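Local coordinates for protein 1-acyl-sn-glycerol-3-phosphate acyltransferase (Thermotoga maritima, PDB 5KYM) that catalyses acyl transfer to the sn-2 position of lysophosphatidic acid to make phosphatidic acid, through an HX4D acyltransferase active site positioned for catalysis within the membrane bilayer, at residues E70-D75 with P182-S187. Residues are numbered along the deposited sequence; the frame is centred on the assembly and turned at random.
Sequences ENIPKD and PVLPVS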
loop_
_atom_site.group_PDB
_atom_site.type_symbol
_atom_site.label_atom_id
_atom_site.label_comp_id
_atom_site.label_asym_id
_atom_site.label_seq_id
_atom_site.Cartn_x
_atom_site.Cartn_y
_atom_site.Cartn_z
ATOM N N GLU A 70 6.809 0.002 15.473
ATOM C CA GLU A 70 7.656 1.024 16.131
ATOM C C GLU A 70 8.547 1.867 15.187
ATOM O O GLU A 70 8.934 2.937 15.529
ATOM C CB GLU A 70 8.478 0.383 17.264
ATOM C CG GLU A 70 9.667 -0.506 16.822
ATOM C CD GLU A 70 9.351 -1.993 16.443
ATOM O OE1 GLU A 70 8.189 -2.510 16.625
ATOM O OE2 GLU A 70 10.358 -2.617 16.001
ATOM N N ASN A 71 8.873 1.389 14.000
ATOM C CA ASN A 71 9.696 2.120 13.045
ATOM C C ASN A 71 8.940 3.156 12.228
ATOM O O ASN A 71 9.573 3.986 11.545
ATOM C CB ASN A 71 10.368 1.147 12.059
ATOM C CG ASN A 71 11.279 0.204 12.716
ATOM O OD1 ASN A 71 11.740 0.470 13.782
ATOM N ND2 ASN A 71 11.583 -0.879 12.063
ATOM N N ILE A 72 7.620 3.099 12.247
ATOM C CA ILE A 72 6.856 3.996 11.387
ATOM C C ILE A 72 6.983 5.431 11.925
ATOM O O ILE A 72 6.578 5.653 13.050
ATOM C CB ILE A 72 5.358 3.604 11.386
ATOM C CG1 ILE A 72 5.174 2.170 10.931
ATOM C CG2 ILE A 72 4.593 4.551 10.473
ATOM C CD1 ILE A 72 3.804 1.643 11.114
ATOM N N PRO A 73 7.523 6.392 11.160
ATOM C CA PRO A 73 7.687 7.741 11.736
ATOM C C PRO A 73 6.400 8.337 12.155
ATOM O O PRO A 73 5.334 7.998 11.615
ATOM C CB PRO A 73 8.226 8.577 10.609
ATOM C CG PRO A 73 8.787 7.614 9.629
ATOM C CD PRO A 73 8.017 6.319 9.781
ATOM N N LYS A 74 6.494 9.205 13.165
ATOM C CA LYS A 74 5.352 9.935 13.706
ATOM C C LYS A 74 5.711 11.441 13.632
ATOM O O LYS A 74 6.937 11.842 13.551
ATOM C CB LYS A 74 5.023 9.396 15.109
ATOM C CG LYS A 74 4.448 7.981 15.114
ATOM C CD LYS A 74 5.018 7.114 16.281
ATOM C CE LYS A 74 4.492 5.663 16.308
ATOM N NZ LYS A 74 4.907 4.743 15.179
ATOM N N ASP A 75 4.659 12.260 13.524
ATOM C CA ASP A 75 4.815 13.711 13.331
ATOM C C ASP A 75 5.313 14.162 11.922
ATOM O O ASP A 75 5.537 15.357 11.706
ATOM C CB ASP A 75 5.725 14.289 14.457
ATOM N N PRO A 182 12.049 10.822 4.340
ATOM C CA PRO A 182 12.538 9.492 4.663
ATOM C C PRO A 182 11.759 8.360 4.021
ATOM O O PRO A 182 10.540 8.402 3.941
ATOM C CB PRO A 182 12.418 9.394 6.188
ATOM C CG PRO A 182 11.698 10.615 6.638
ATOM C CD PRO A 182 11.438 11.506 5.482
ATOM N N VAL A 183 12.515 7.376 3.538
ATOM C CA VAL A 183 12.015 6.119 2.981
ATOM C C VAL A 183 11.781 5.153 4.138
ATOM O O VAL A 183 12.605 5.067 5.061
ATOM C CB VAL A 183 13.052 5.565 1.976
ATOM C CG1 VAL A 183 12.715 4.157 1.538
ATOM C CG2 VAL A 183 13.101 6.487 0.782
ATOM N N LEU A 184 10.664 4.451 4.109
ATOM C CA LEU A 184 10.341 3.471 5.177
ATOM C C LEU A 184 10.245 2.139 4.439
ATOM O O LEU A 184 9.211 1.853 3.845
ATOM C CB LEU A 184 9.035 3.814 5.928
ATOM C CG LEU A 184 8.534 2.782 6.936
ATOM C CD1 LEU A 184 9.519 2.747 8.058
ATOM C CD2 LEU A 184 7.125 2.930 7.443
ATOM N N PRO A 185 11.320 1.328 4.461
ATOM C CA PRO A 185 11.294 0.089 3.716
ATOM C C PRO A 185 10.362 -0.929 4.328
ATOM O O PRO A 185 10.387 -1.054 5.525
ATOM C CB PRO A 185 12.731 -0.405 3.805
ATOM C CG PRO A 185 13.509 0.802 4.053
ATOM C CD PRO A 185 12.641 1.566 5.016
ATOM N N VAL A 186 9.581 -1.641 3.503
ATOM C CA VAL A 186 8.604 -2.616 3.995
ATOM C C VAL A 186 8.701 -3.877 3.196
ATOM O O VAL A 186 8.833 -3.779 2.032
ATOM C CB VAL A 186 7.167 -2.087 3.873
ATOM C CG1 VAL A 186 6.161 -3.181 4.144
ATOM C CG2 VAL A 186 6.989 -0.962 4.861
ATOM N N SER A 187 8.601 -5.042 3.813
ATOM C CA SER A 187 8.630 -6.285 3.078
ATOM C C SER A 187 7.309 -6.991 3.322
ATOM O O SER A 187 6.865 -7.122 4.477
ATOM C CB SER A 187 9.744 -7.163 3.592
ATOM O OG SER A 187 10.983 -6.498 3.645
#
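Leu184 reaches out from strand 183-189 and rests its two methyl groups on Asn71, Ile72 and Pro73. The strand belongs to the five-stranded mixed sheet of the alpha-beta acyltransferase domain. Residues 70-75 lie in the connection between strands 64-67 and 79-82 and pass over one face of that sheet. The leucine has CG anti to its own backbone N (chi1 173°), and its second torsion turns the isopropyl fork so that CD1 faces Asn71 and CD2 faces Ile72 and Pro73. Leu184 CD1 lies 3.7 Å from Asn71 O. Leu184 CD2 is 4.1 Å from Ile72 CG1 and 4.2 Å from Pro73 CD. Ile72 holds CG1 beside its backbone N (chi1 -58°), which presents CG1 to Leu184 CD2. Ile72 and Leu184 cross at a slant. No hydrogen bond joins the two segments; they bury 162 Å² between them, mainly by methyl packing on two apolar side chains and one carbonyl oxygen. Neighbouring residues extend the contact: Ile211 of strand 207-211 touches both Ile72 and Leu184, and Phe78 packs on Ile72 and Pro73. The backbone of Leu184 makes hydrogen bonds with Ile79 and Val81 of strand 79-82. Asn71 ND2 donates to Ile211 O, which ties the connection to the sheet. Lys74 folds back along its own segment, and its NZ hydrogen-bonds Ile72 O at 2.9 Å, in the carbonyl plane with a C=O...N angle of 146°.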